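Local atomic coordinates of glucose 1-dehydrogenase (Haloferax mediterranei, PDB entry 2B5W), a protein that oxidises D-glucose to D-glucono-1,5-lactone, and other aldoses too, with zinc as cofactor and NADP+ or, less favourably, NAD+ as electron acceptor. Residues Q258-L263 / H294-V299; F169-S174 / N266-L271. The protein carries 1 engineered substitution. One frame throughout, in Å; residues are numbered along the deposited sequence.

Contact 1: Q258-L263 / H294-V299; sequences QSVQAL and HNKALV
With CG anti to its own carbonyl carbon (chi1 -70°) and every later torsion near 180°, Lys296 reaches out fully extended to the C-terminal end of helix 253-262. Its ammonium group donates two hydrogen bonds there, NZ to Val260 O at 2.8 Å and NZ to Leu263 O, also at 2.8 Å. The first runs almost straight down the Val260 carbonyl (C=O...N angle 179°), whereas NZ lies well above the carbonyl plane of Leu263. Glu290 of helix 284-293 adds a salt bridge, so the buried charge has an acidic mate as well as two carbonyl oxygens at a helix end, a setting that probably favours the protonated amine. Were Lys296 replaced by alanine, the Val260 and Leu263 carbonyls would probably lose this donor and Glu290 the lysine's charge, keeping its bond from His294. The lysine ties the helix end to the turn leading into strand 297-300, the last strand of the parallel Rossmann sheet in this chain. Alongside the polar grip, Leu263 slides past the lysine in the reverse direction, its CB 3.7 Å from Lys296 CE. Helix packs against strand where Leu298 crosses Val260 at about a right angle, CD1 to CG2 3.8 Å.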
loop_
_atom_site.group_PDB
_atom_site.type_symbol
_atom_site.label_atom_id
_atom_site.label_comp_id
_atom_site.label_asym_id
_atom_site.label_seq_id
_atom_site.Cartn_x
_atom_site.Cartn_y
_atom_site.Cartn_z
ATOM N N GLN A 258 5.171 -13.409 1.171
ATOM C CA GLN A 258 4.332 -14.216 2.013
ATOM C C GLN A 258 3.564 -13.439 3.043
ATOM O O GLN A 258 2.574 -13.943 3.562
ATOM C CB GLN A 258 5.144 -15.318 2.708
ATOM C CG GLN A 258 5.729 -16.339 1.711
ATOM C CD GLN A 258 4.674 -16.983 0.798
ATOM O OE1 GLN A 258 3.528 -17.195 1.196
ATOM N NE2 GLN A 258 5.079 -17.312 -0.429
ATOM N N SER A 259 3.992 -12.202 3.311
ATOM C CA SER A 259 3.294 -11.351 4.271
ATOM C C SER A 259 1.845 -11.205 3.865
ATOM O O SER A 259 0.966 -11.164 4.698
ATOM C CB SER A 259 3.940 -9.964 4.372
ATOM O OG SER A 259 3.921 -9.259 3.134
ATOM N N VAL A 260 1.592 -11.127 2.562
ATOM C CA VAL A 260 0.226 -10.978 2.074
ATOM C C VAL A 260 -0.664 -12.130 2.534
ATOM O O VAL A 260 -1.828 -11.937 2.823
ATOM C CB VAL A 260 0.246 -10.844 0.533
ATOM C CG1 VAL A 260 -1.155 -10.965 -0.083
ATOM C CG2 VAL A 260 0.870 -9.478 0.189
ATOM N N GLN A 261 -0.096 -13.343 2.604
ATOM C CA GLN A 261 -0.861 -14.492 3.048
ATOM C C GLN A 261 -1.077 -14.516 4.560
ATOM O O GLN A 261 -2.054 -15.089 5.022
ATOM C CB GLN A 261 -0.191 -15.796 2.593
ATOM C CG GLN A 261 0.041 -15.902 1.080
ATOM C CD GLN A 261 -1.207 -15.648 0.230
ATOM O OE1 GLN A 261 -1.112 -14.975 -0.813
ATOM N NE2 GLN A 261 -2.352 -16.174 0.647
ATOM N N ALA A 262 -0.175 -13.882 5.319
ATOM C CA ALA A 262 -0.295 -13.860 6.782
ATOM C C ALA A 262 -1.183 -12.698 7.276
ATOM O O ALA A 262 -1.672 -12.733 8.375
ATOM C CB ALA A 262 1.050 -13.770 7.423
ATOM N N LEU A 263 -1.435 -11.697 6.425
ATOM C CA LEU A 263 -2.266 -10.571 6.819
ATOM C C LEU A 263 -3.706 -10.969 7.000
ATOM O O LEU A 263 -4.254 -11.761 6.210
ATOM C CB LEU A 263 -2.201 -9.447 5.758
ATOM C CG LEU A 263 -0.951 -8.585 5.667
ATOM C CD1 LEU A 263 -1.048 -7.675 4.468
ATOM C CD2 LEU A 263 -0.769 -7.772 6.953
ATOM N N HIS A 294 -9.237 -9.076 -0.398
ATOM C CA HIS A 294 -9.267 -8.748 1.017
ATOM C C HIS A 294 -8.702 -7.365 1.311
ATOM O O HIS A 294 -8.310 -7.076 2.438
ATOM C CB HIS A 294 -8.587 -9.855 1.825
ATOM C CG HIS A 294 -9.479 -11.035 2.089
ATOM N ND1 HIS A 294 -8.975 -12.298 2.321
ATOM C CD2 HIS A 294 -10.825 -11.131 2.221
ATOM C CE1 HIS A 294 -9.980 -13.130 2.558
ATOM N NE2 HIS A 294 -11.113 -12.447 2.512
ATOM N N ASN A 295 -8.689 -6.499 0.301
ATOM C CA ASN A 295 -8.396 -5.090 0.504
ATOM C C ASN A 295 -7.124 -4.878 1.320
ATOM O O ASN A 295 -7.145 -4.110 2.299
ATOM C CB ASN A 295 -9.550 -4.383 1.260
ATOM C CG ASN A 295 -10.912 -4.424 0.541
ATOM O OD1 ASN A 295 -11.852 -5.189 0.947
ATOM N ND2 ASN A 295 -11.063 -3.587 -0.447
ATOM N N LYS A 296 -6.038 -5.511 0.923
ATOM C CA LYS A 296 -4.774 -5.418 1.645
ATOM C C LYS A 296 -3.819 -4.419 1.003
ATOM O O LYS A 296 -3.946 -4.072 -0.180
ATOM C CB LYS A 296 -4.115 -6.788 1.727
ATOM C CG LYS A 296 -4.828 -7.759 2.624
ATOM C CD LYS A 296 -4.324 -9.210 2.491
ATOM C CE LYS A 296 -5.043 -10.084 3.471
ATOM N NZ LYS A 296 -4.501 -11.481 3.450
ATOM N N ALA A 297 -2.824 -3.984 1.774
ATOM C CA ALA A 297 -1.799 -3.071 1.287
ATOM C C ALA A 297 -0.405 -3.499 1.673
ATOM O O ALA A 297 -0.205 -4.147 2.710
ATOM C CB ALA A 297 -2.060 -1.638 1.807
ATOM N N LEU A 298 0.550 -3.176 0.807
ATOM C CA LEU A 298 1.968 -3.230 1.117
ATOM C C LEU A 298 2.537 -1.845 0.883
ATOM O O LEU A 298 2.314 -1.238 -0.142
ATOM C CB LEU A 298 2.712 -4.205 0.207
ATOM C CG LEU A 298 2.382 -5.673 0.400
ATOM C CD1 LEU A 298 3.125 -6.521 -0.658
ATOM C CD2 LEU A 298 2.783 -6.128 1.803
ATOM N N VAL A 299 3.286 -1.354 1.869
ATOM C CA VAL A 299 3.880 -0.051 1.823
ATOM C C VAL A 299 5.366 -0.151 2.189
ATOM O O VAL A 299 5.721 -0.579 3.299
ATOM C CB VAL A 299 3.154 0.930 2.775
ATOM C CG1 VAL A 299 3.741 2.317 2.679
ATOM C CG2 VAL A 299 1.664 1.014 2.487
#

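Contact 2: F169-S174 / N266-L271. With K (potassium ion), chain E.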
loop_
_atom_site.group_PDB
_atom_site.type_symbol
_atom_site.label_atom_id
_atom_site.label_comp_id
_atom_site.label_asym_id
_atom_site.label_seq_id
_atom_site.Cartn_x
_atom_site.Cartn_y
_atom_site.Cartn_z
ATOM N N PHE A 169 -10.868 3.892 5.676
ATOM C CA PHE A 169 -11.909 3.113 6.365
ATOM C C PHE A 169 -11.630 3.101 7.878
ATOM O O PHE A 169 -10.640 3.632 8.353
ATOM C CB PHE A 169 -12.069 1.730 5.735
ATOM C CG PHE A 169 -10.936 0.788 6.010
ATOM C CD1 PHE A 169 -9.734 0.918 5.317
ATOM C CD2 PHE A 169 -11.077 -0.252 6.942
ATOM C CE1 PHE A 169 -8.664 0.036 5.566
ATOM C CE2 PHE A 169 -10.042 -1.129 7.169
ATOM C CZ PHE A 169 -8.829 -0.987 6.511
ATOM N N ASP A 170 -12.549 2.514 8.637
ATOM C CA ASP A 170 -12.401 2.389 10.083
ATOM C C ASP A 170 -11.600 1.116 10.365
ATOM O O ASP A 170 -12.144 0.006 10.370
ATOM C CB ASP A 170 -13.771 2.371 10.777
ATOM C CG ASP A 170 -13.666 2.371 12.304
ATOM O OD1 ASP A 170 -12.542 2.592 12.826
ATOM O OD2 ASP A 170 -14.646 2.167 13.053
ATOM N N TRP A 171 -10.292 1.282 10.541
ATOM C CA TRP A 171 -9.403 0.166 10.777
ATOM C C TRP A 171 -9.060 0.206 12.271
ATOM O O TRP A 171 -8.587 1.219 12.799
ATOM C CB TRP A 171 -8.132 0.331 9.951
ATOM C CG TRP A 171 -7.156 -0.823 9.960
ATOM C CD1 TRP A 171 -7.400 -2.143 9.639
ATOM C CD2 TRP A 171 -5.764 -0.746 10.270
ATOM N NE1 TRP A 171 -6.250 -2.880 9.751
ATOM C CE2 TRP A 171 -5.220 -2.043 10.117
ATOM C CE3 TRP A 171 -4.913 0.295 10.669
ATOM C CZ2 TRP A 171 -3.896 -2.324 10.364
ATOM C CZ3 TRP A 171 -3.621 0.015 10.891
ATOM C CH2 TRP A 171 -3.114 -1.282 10.726
ATOM N N ASP A 172 -9.308 -0.898 12.938
ATOM C CA ASP A 172 -9.020 -0.992 14.380
ATOM C C ASP A 172 -8.349 -2.363 14.606
ATOM O O ASP A 172 -9.014 -3.369 14.922
ATOM C CB ASP A 172 -10.292 -0.842 15.183
ATOM C CG ASP A 172 -10.070 -1.000 16.667
ATOM O OD1 ASP A 172 -8.905 -0.874 17.151
ATOM O OD2 ASP A 172 -11.027 -1.262 17.425
ATOM N N PRO A 173 -7.043 -2.402 14.415
ATOM C CA PRO A 173 -6.308 -3.663 14.449
ATOM C C PRO A 173 -6.073 -4.188 15.853
ATOM O O PRO A 173 -6.021 -3.409 16.822
ATOM C CB PRO A 173 -4.968 -3.291 13.824
ATOM C CG PRO A 173 -4.791 -1.828 14.138
ATOM C CD PRO A 173 -6.148 -1.268 14.114
ATOM N N SER A 174 -5.934 -5.495 15.945
ATOM C CA SER A 174 -5.640 -6.159 17.227
ATOM C C SER A 174 -4.361 -6.950 17.257
ATOM O O SER A 174 -3.798 -7.120 18.340
ATOM C CB SER A 174 -6.797 -7.081 17.618
ATOM O OG SER A 174 -7.950 -6.306 17.797
ATOM N N ASN A 266 -7.972 -6.635 5.152
ATOM C CA ASN A 266 -7.888 -5.194 5.353
ATOM C C ASN A 266 -6.586 -4.768 6.035
ATOM O O ASN A 266 -6.425 -3.605 6.332
ATOM C CB ASN A 266 -9.105 -4.632 6.098
ATOM C CG ASN A 266 -10.402 -5.142 5.540
ATOM O OD1 ASN A 266 -10.511 -5.367 4.330
ATOM N ND2 ASN A 266 -11.381 -5.361 6.404
ATOM N N GLY A 267 -5.674 -5.697 6.234
ATOM C CA GLY A 267 -4.400 -5.390 6.895
ATOM C C GLY A 267 -3.389 -4.722 5.961
ATOM O O GLY A 267 -3.566 -4.626 4.738
ATOM N N VAL A 268 -2.289 -4.281 6.541
ATOM C CA VAL A 268 -1.187 -3.725 5.805
ATOM C C VAL A 268 0.150 -4.276 6.300
ATOM O O VAL A 268 0.343 -4.470 7.497
ATOM C CB VAL A 268 -1.200 -2.191 5.829
ATOM C CG1 VAL A 268 -1.215 -1.620 7.251
ATOM C CG2 VAL A 268 -0.034 -1.599 5.032
ATOM N N GLY A 269 1.065 -4.524 5.365
ATOM C CA GLY A 269 2.441 -4.788 5.675
ATOM C C GLY A 269 3.322 -3.623 5.311
ATOM O O GLY A 269 3.245 -3.082 4.207
ATOM N N ALA A 270 4.116 -3.200 6.276
ATOM C CA ALA A 270 5.172 -2.234 6.072
ATOM C C ALA A 270 6.454 -2.983 5.752
ATOM O O ALA A 270 6.822 -3.904 6.474
ATOM C CB ALA A 270 5.353 -1.411 7.309
ATOM N N LEU A 271 7.150 -2.555 4.708
ATOM C CA LEU A 271 8.385 -3.214 4.269
ATOM C C LEU A 271 9.542 -2.266 4.534
ATOM O O LEU A 271 9.508 -1.112 4.084
ATOM C CB LEU A 271 8.317 -3.598 2.784
ATOM C CG LEU A 271 7.133 -4.463 2.371
ATOM C CD1 LEU A 271 7.213 -4.679 0.877
ATOM C CD2 LEU A 271 7.100 -5.800 3.130
HETATM K K K E . -7.090 -2.048 18.830
#
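Aromatic rings of Phe169 and Trp171 supply most of the contact with residues 266-268, and no hydrogen bond joins the two segments. Phe169 meets Asn266 with the far end of its ring: CZ lies 3.7 Å from Asn266 CB, and Asn266 O approaches the ring edge near its plane, 3.6 Å from CZ. The ring and the asparagine amide are turned 69° apart. In Trp171, CG anti to the backbone N (chi1 -173°) carries the indole to the strand, and chi2 of 55° turns it so that CH2 packs 4.0 Å from Val268 CG1, the two side chains crossing roughly at right angles. Pro173 lies over one face of the indole, its CG offset toward the rim.

These residues belong to the connection between helix 149-164 and strand 175-179, the first strand of the Rossmann domain, and the contact sets that connection against the beginning of strand 267-271 in the same parallel sheet.

Among the polar groups, Trp171 NE1 comes within 3.5 Å of Asn266 O, but the angle is too poor for a hydrogen bond; that carbonyl accepts one from Arg166 instead. The side-chain amide of Asn266 turns to the dimer interface, where ND2 donates to Met106 O of the second subunit.

Metal binding also involves the loop. A potassium ion is held by Asp172 OD1 at 2.7 Å, and Pro173, whose ring lies over the indole, gives the ion its backbone O at 2.6 Å; the carbonyl oxygens of Lys197 and Gly198 complete the observed site.

How the contacts relate
From the N terminus, the chain leaves helix 149-164 through 169-174, builds four of the six strands of the Rossmann sheet, and passes through helix 253-262 before 266-271 returns to close the long loop of contact 2. Contact 1 opens at 258-263, inside that loop, and closes only at 294-299, after helix 284-293, so the two loops cross. Strands 267-271 and 297-300 are parallel neighbours, and the contacts meet through them: His294 O lies 2.8 Å from Asn266 N, a probable hydrogen bond. Together they tie a helix and a potassium-binding loop to one sheet margin, where strand 297-300 pairs antiparallel with the second subunit.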